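Long-range contact in KLLA0F20702p (Kluyveromyces lactis, PDB 5Y5A), which probably recruits telomerase to chromosome ends, as an Est1-type telomerase subunit that binds the telomere protein Cdc13: residues 8-22 with 34-48. Sequence-based numbering, arbitrary orientation.
Sequences LQETFSGFQKQLQSV and MKGAIQMIHSKIMQM
I41 CG2 lies over one face of the F15 ring, 3.7 Å from its centroid and 18° off the ring normal, a CH-pi contact; the opposite face is covered from within its own helix by the carbonyl oxygen of T11. M48 CE meets the rim near the ring plane, 4.1 Å from F15 CZ, and F12 CE2 lies in plane along a different part of it, beside CD2 and CE2. One face of the F12 ring takes F15 CD2, offset toward the rim, with L8 O in plane at its edge. F15 is a knob among I41, K44, I45 and M48, and M48 answers as a knob among L8, T11, F12 and F15. The extended M48 chain brings SD to 3.7 Å from F12 CE1, an oblique Met-aromatic contact, and, with chi3 -174°, CE on to T11 CG2, tip to tip at 3.8 Å. An alanine at F15 is likely to open a gap beside I41 CG2 and leave M48 CE without the rim it meets at CZ. Further along, L19 CG packs on I41 CD1 (3.8 Å). Helices 7-21 and 33-53, the first two modelled, thus form an antiparallel knobs-into-holes pair (axes 10.3 Å apart, 171°); F12 and I45 touch helix 78-105, H42 and M46 helix 113-144.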
loop_
_atom_site.group_PDB
_atom_site.type_symbol
_atom_site.label_atom_id
_atom_site.label_comp_id
_atom_site.label_asym_id
_atom_site.label_seq_id
_atom_site.Cartn_x
_atom_site.Cartn_y
_atom_site.Cartn_z
ATOM N N LEU A 8 8.868 -14.774 28.974
ATOM C CA LEU A 8 8.495 -15.319 27.677
ATOM C C LEU A 8 9.566 -15.022 26.629
ATOM O O LEU A 8 9.853 -15.850 25.763
ATOM C CB LEU A 8 7.146 -14.745 27.240
ATOM C CG LEU A 8 6.645 -15.068 25.835
ATOM C CD1 LEU A 8 6.402 -16.554 25.678
ATOM C CD2 LEU A 8 5.379 -14.287 25.547
ATOM N N GLN A 9 10.148 -13.830 26.714
ATOM C CA GLN A 9 11.224 -13.423 25.822
ATOM C C GLN A 9 12.443 -14.330 25.979
ATOM O O GLN A 9 13.129 -14.645 25.007
ATOM C CB GLN A 9 11.612 -11.970 26.094
ATOM C CG GLN A 9 12.753 -11.453 25.237
ATOM C CD GLN A 9 12.314 -11.081 23.835
ATOM O OE1 GLN A 9 11.354 -10.331 23.651
ATOM N NE2 GLN A 9 13.018 -11.604 22.837
ATOM N N GLU A 10 12.705 -14.747 27.214
ATOM C CA GLU A 10 13.852 -15.597 27.515
ATOM C C GLU A 10 13.723 -16.962 26.858
ATOM O O GLU A 10 14.718 -17.578 26.477
ATOM C CB GLU A 10 14.011 -15.774 29.026
ATOM C CG GLU A 10 14.336 -14.504 29.783
ATOM C CD GLU A 10 14.526 -14.758 31.264
ATOM O OE1 GLU A 10 14.074 -15.818 31.745
ATOM O OE2 GLU A 10 15.133 -13.905 31.945
ATOM N N THR A 11 12.488 -17.430 26.738
ATOM C CA THR A 11 12.224 -18.751 26.192
ATOM C C THR A 11 12.545 -18.807 24.703
ATOM O O THR A 11 13.149 -19.767 24.226
ATOM C CB THR A 11 10.758 -19.161 26.414
ATOM O OG1 THR A 11 10.437 -19.052 27.806
ATOM C CG2 THR A 11 10.524 -20.590 25.951
ATOM N N PHE A 12 12.150 -17.771 23.971
ATOM C CA PHE A 12 12.337 -17.760 22.525
ATOM C C PHE A 12 13.779 -17.485 22.133
ATOM O O PHE A 12 14.254 -17.980 21.112
ATOM C CB PHE A 12 11.403 -16.742 21.874
ATOM C CG PHE A 12 10.081 -17.322 21.492
ATOM C CD1 PHE A 12 9.043 -17.378 22.407
ATOM C CD2 PHE A 12 9.886 -17.851 20.228
ATOM C CE1 PHE A 12 7.826 -17.933 22.061
ATOM C CE2 PHE A 12 8.672 -18.406 19.875
ATOM C CZ PHE A 12 7.640 -18.447 20.791
ATOM N N SER A 13 14.474 -16.698 22.945
ATOM C CA SER A 13 15.901 -16.502 22.754
ATOM C C SER A 13 16.605 -17.855 22.823
ATOM O O SER A 13 17.529 -18.130 22.058
ATOM C CB SER A 13 16.460 -15.544 23.803
ATOM O OG SER A 13 17.875 -15.543 23.785
ATOM N N GLY A 14 16.138 -18.701 23.736
ATOM C CA GLY A 14 16.666 -20.042 23.896
ATOM C C GLY A 14 16.418 -20.935 22.696
ATOM O O GLY A 14 17.251 -21.772 22.360
ATOM N N PHE A 15 15.269 -20.766 22.051
ATOM C CA PHE A 15 14.974 -21.518 20.840
ATOM C C PHE A 15 15.995 -21.168 19.777
ATOM O O PHE A 15 16.551 -22.045 19.113
ATOM C CB PHE A 15 13.565 -21.219 20.326
ATOM C CG PHE A 15 12.475 -21.692 21.237
ATOM C CD1 PHE A 15 12.709 -22.699 22.149
ATOM C CD2 PHE A 15 11.215 -21.126 21.178
ATOM C CE1 PHE A 15 11.708 -23.134 22.989
ATOM C CE2 PHE A 15 10.210 -21.560 22.018
ATOM C CZ PHE A 15 10.457 -22.561 22.923
ATOM N N GLN A 16 16.229 -19.867 19.628
ATOM C CA GLN A 16 17.178 -19.353 18.654
ATOM C C GLN A 16 18.561 -19.957 18.872
ATOM O O GLN A 16 19.140 -20.536 17.953
ATOM C CB GLN A 16 17.241 -17.827 18.732
ATOM C CG GLN A 16 18.125 -17.176 17.684
ATOM C CD GLN A 16 17.950 -15.674 17.636
ATOM O OE1 GLN A 16 16.870 -15.157 17.916
ATOM N NE2 GLN A 16 19.014 -14.962 17.284
ATOM N N LYS A 17 19.071 -19.845 20.097
ATOM C CA LYS A 17 20.409 -20.339 20.422
ATOM C C LYS A 17 20.531 -21.843 20.206
ATOM O O LYS A 17 21.571 -22.330 19.767
ATOM C CB LYS A 17 20.775 -19.981 21.865
ATOM C CG LYS A 17 20.784 -18.481 22.128
ATOM C CD LYS A 17 21.405 -18.116 23.470
ATOM C CE LYS A 17 21.428 -16.600 23.641
ATOM N NZ LYS A 17 22.115 -16.161 24.886
ATOM N N GLN A 18 19.463 -22.574 20.511
ATOM C CA GLN A 18 19.418 -24.007 20.255
ATOM C C GLN A 18 19.590 -24.317 18.768
ATOM O O GLN A 18 20.375 -25.188 18.393
ATOM C CB GLN A 18 18.102 -24.603 20.762
ATOM C CG GLN A 18 18.060 -24.826 22.266
ATOM C CD GLN A 18 16.795 -25.532 22.723
ATOM O OE1 GLN A 18 15.815 -25.619 21.983
ATOM N NE2 GLN A 18 16.814 -26.044 23.950
ATOM N N LEU A 19 18.860 -23.591 17.927
ATOM C CA LEU A 19 18.857 -23.852 16.490
ATOM C C LEU A 19 20.133 -23.381 15.795
ATOM O O LEU A 19 20.518 -23.929 14.761
ATOM C CB LEU A 19 17.636 -23.196 15.842
ATOM C CG LEU A 19 16.318 -23.915 16.125
ATOM C CD1 LEU A 19 15.141 -23.147 15.557
ATOM C CD2 LEU A 19 16.359 -25.334 15.570
ATOM N N GLN A 20 20.783 -22.367 16.359
ATOM C CA GLN A 20 22.041 -21.871 15.809
ATOM C C GLN A 20 23.112 -22.947 15.880
ATOM O O GLN A 20 23.902 -23.121 14.950
ATOM C CB GLN A 20 22.501 -20.618 16.552
ATOM C CG GLN A 20 21.623 -19.401 16.300
ATOM C CD GLN A 20 22.002 -18.216 17.168
ATOM O OE1 GLN A 20 22.743 -18.357 18.144
ATOM N NE2 GLN A 20 21.494 -17.037 16.816
ATOM N N SER A 21 23.126 -23.673 16.993
ATOM C CA SER A 21 24.045 -24.788 17.167
ATOM C C SER A 21 23.727 -25.889 16.158
ATOM O O SER A 21 24.611 -26.631 15.726
ATOM C CB SER A 21 23.971 -25.323 18.598
ATOM O OG SER A 21 25.013 -26.250 18.852
ATOM N N VAL A 22 22.456 -25.980 15.778
ATOM C CA VAL A 22 22.011 -26.948 14.783
ATOM C C VAL A 22 22.070 -26.360 13.374
ATOM O O VAL A 22 23.109 -26.393 12.714
ATOM C CB VAL A 22 20.577 -27.420 15.068
ATOM C CG1 VAL A 22 20.206 -28.557 14.139
ATOM C CG2 VAL A 22 20.436 -27.844 16.518
ATOM N N MET A 34 18.217 -32.268 13.109
ATOM C CA MET A 34 17.892 -30.914 12.686
ATOM C C MET A 34 16.382 -30.734 12.602
ATOM O O MET A 34 15.842 -29.693 12.976
ATOM C CB MET A 34 18.538 -30.607 11.335
ATOM C CG MET A 34 18.207 -29.234 10.781
ATOM S SD MET A 34 19.135 -28.870 9.276
ATOM C CE MET A 34 20.814 -28.805 9.903
ATOM N N LYS A 35 15.704 -31.761 12.108
ATOM C CA LYS A 35 14.252 -31.740 12.043
ATOM C C LYS A 35 13.668 -31.969 13.433
ATOM O O LYS A 35 12.652 -31.375 13.797
ATOM C CB LYS A 35 13.743 -32.797 11.063
ATOM C CG LYS A 35 12.307 -32.592 10.618
ATOM C CD LYS A 35 11.920 -33.610 9.564
ATOM C CE LYS A 35 10.517 -33.365 9.040
ATOM N NZ LYS A 35 10.175 -34.316 7.943
ATOM N N GLY A 36 14.327 -32.829 14.207
ATOM C CA GLY A 36 13.900 -33.141 15.558
ATOM C C GLY A 36 13.834 -31.913 16.445
ATOM O O GLY A 36 12.862 -31.713 17.172
ATOM N N ALA A 37 14.869 -31.084 16.377
ATOM C CA ALA A 37 14.912 -29.854 17.155
ATOM C C ALA A 37 13.753 -28.935 16.790
ATOM O O ALA A 37 13.112 -28.349 17.661
ATOM C CB ALA A 37 16.237 -29.143 16.944
ATOM N N ILE A 38 13.467 -28.819 15.516
ATOM C CA ILE A 38 12.390 -27.963 15.089
ATOM C C ILE A 38 11.072 -28.483 15.579
ATOM O O ILE A 38 10.210 -27.723 15.963
ATOM C CB ILE A 38 12.388 -27.807 13.557
ATOM C CG1 ILE A 38 13.732 -27.267 13.104
ATOM C CG2 ILE A 38 11.317 -26.853 13.058
ATOM C CD1 ILE A 38 14.078 -25.932 13.716
ATOM N N GLN A 39 10.913 -29.788 15.536
ATOM C CA GLN A 39 9.663 -30.408 15.963
ATOM C C GLN A 39 9.386 -30.180 17.441
ATOM O O GLN A 39 8.243 -29.963 17.842
ATOM C CB GLN A 39 9.683 -31.905 15.674
ATOM C CG GLN A 39 9.390 -32.250 14.235
ATOM C CD GLN A 39 9.589 -33.720 13.959
ATOM O OE1 GLN A 39 10.247 -34.418 14.726
ATOM N NE2 GLN A 39 9.018 -34.200 12.863
ATOM N N MET A 40 10.436 -30.239 18.250
ATOM C CA MET A 40 10.297 -30.030 19.682
ATOM C C MET A 40 9.891 -28.591 19.980
ATOM O O MET A 40 9.008 -28.341 20.803
ATOM C CB MET A 40 11.598 -30.376 20.402
ATOM C CG MET A 40 11.962 -31.847 20.332
ATOM S SD MET A 40 10.705 -32.907 21.071
ATOM C CE MET A 40 10.844 -32.430 22.787
ATOM N N ILE A 41 10.534 -27.646 19.299
ATOM C CA ILE A 41 10.258 -26.231 19.505
ATOM C C ILE A 41 8.861 -25.876 19.002
ATOM O O ILE A 41 8.131 -25.131 19.654
ATOM C CB ILE A 41 11.323 -25.349 18.811
ATOM C CG1 ILE A 41 12.689 -25.571 19.473
ATOM C CG2 ILE A 41 10.929 -23.874 18.853
ATOM C CD1 ILE A 41 13.835 -24.862 18.799
ATOM N N HIS A 42 8.489 -26.422 17.848
ATOM C CA HIS A 42 7.143 -26.240 17.312
ATOM C C HIS A 42 6.090 -26.769 18.281
ATOM O O HIS A 42 5.022 -26.178 18.440
ATOM C CB HIS A 42 6.996 -26.941 15.958
ATOM C CG HIS A 42 7.415 -26.104 14.792
ATOM N ND1 HIS A 42 7.104 -26.434 13.490
ATOM C CD2 HIS A 42 8.114 -24.945 14.728
ATOM C CE1 HIS A 42 7.596 -25.517 12.675
ATOM N NE2 HIS A 42 8.213 -24.603 13.401
ATOM N N SER A 43 6.404 -27.886 18.927
ATOM C CA SER A 43 5.478 -28.521 19.856
ATOM C C SER A 43 5.219 -27.644 21.076
ATOM O O SER A 43 4.101 -27.589 21.582
ATOM C CB SER A 43 6.011 -29.884 20.299
ATOM O OG SER A 43 5.232 -30.403 21.361
ATOM N N LYS A 44 6.258 -26.962 21.547
ATOM C CA LYS A 44 6.127 -26.074 22.695
ATOM C C LYS A 44 5.348 -24.825 22.325
ATOM O O LYS A 44 4.515 -24.350 23.094
ATOM C CB LYS A 44 7.498 -25.683 23.240
ATOM C CG LYS A 44 8.238 -26.805 23.928
ATOM C CD LYS A 44 9.494 -26.294 24.612
ATOM C CE LYS A 44 10.170 -27.398 25.407
ATOM N NZ LYS A 44 11.363 -26.896 26.139
ATOM N N ILE A 45 5.628 -24.297 21.139
ATOM C CA ILE A 45 4.997 -23.072 20.679
ATOM C C ILE A 45 3.504 -23.293 20.455
ATOM O O ILE A 45 2.679 -22.487 20.896
ATOM C CB ILE A 45 5.658 -22.560 19.389
ATOM C CG1 ILE A 45 7.105 -22.145 19.668
ATOM C CG2 ILE A 45 4.869 -21.396 18.797
ATOM C CD1 ILE A 45 7.829 -21.602 18.450
ATOM N N MET A 46 3.167 -24.394 19.783
ATOM C CA MET A 46 1.774 -24.760 19.542
ATOM C C MET A 46 1.022 -24.829 20.861
ATOM O O MET A 46 -0.165 -24.517 20.935
ATOM C CB MET A 46 1.679 -26.100 18.803
ATOM C CG MET A 46 1.904 -26.002 17.294
ATOM S SD MET A 46 2.028 -27.602 16.454
ATOM C CE MET A 46 2.340 -27.092 14.762
ATOM N N GLN A 47 1.736 -25.226 21.906
ATOM C CA GLN A 47 1.163 -25.319 23.239
ATOM C C GLN A 47 0.967 -23.954 23.890
ATOM O O GLN A 47 0.002 -23.750 24.623
ATOM C CB GLN A 47 2.046 -26.184 24.117
ATOM C CG GLN A 47 1.460 -26.484 25.462
ATOM C CD GLN A 47 2.205 -27.599 26.117
ATOM O OE1 GLN A 47 3.018 -28.253 25.476
ATOM N NE2 GLN A 47 1.943 -27.827 27.395
ATOM N N MET A 48 1.889 -23.028 23.640
ATOM C CA MET A 48 1.726 -21.662 24.119
ATOM C C MET A 48 0.496 -21.054 23.478
ATOM O O MET A 48 -0.309 -20.399 24.143
ATOM C CB MET A 48 2.954 -20.815 23.802
ATOM C CG MET A 48 4.228 -21.302 24.461
ATOM S SD MET A 48 5.638 -20.377 23.835
ATOM C CE MET A 48 6.995 -21.243 24.610
#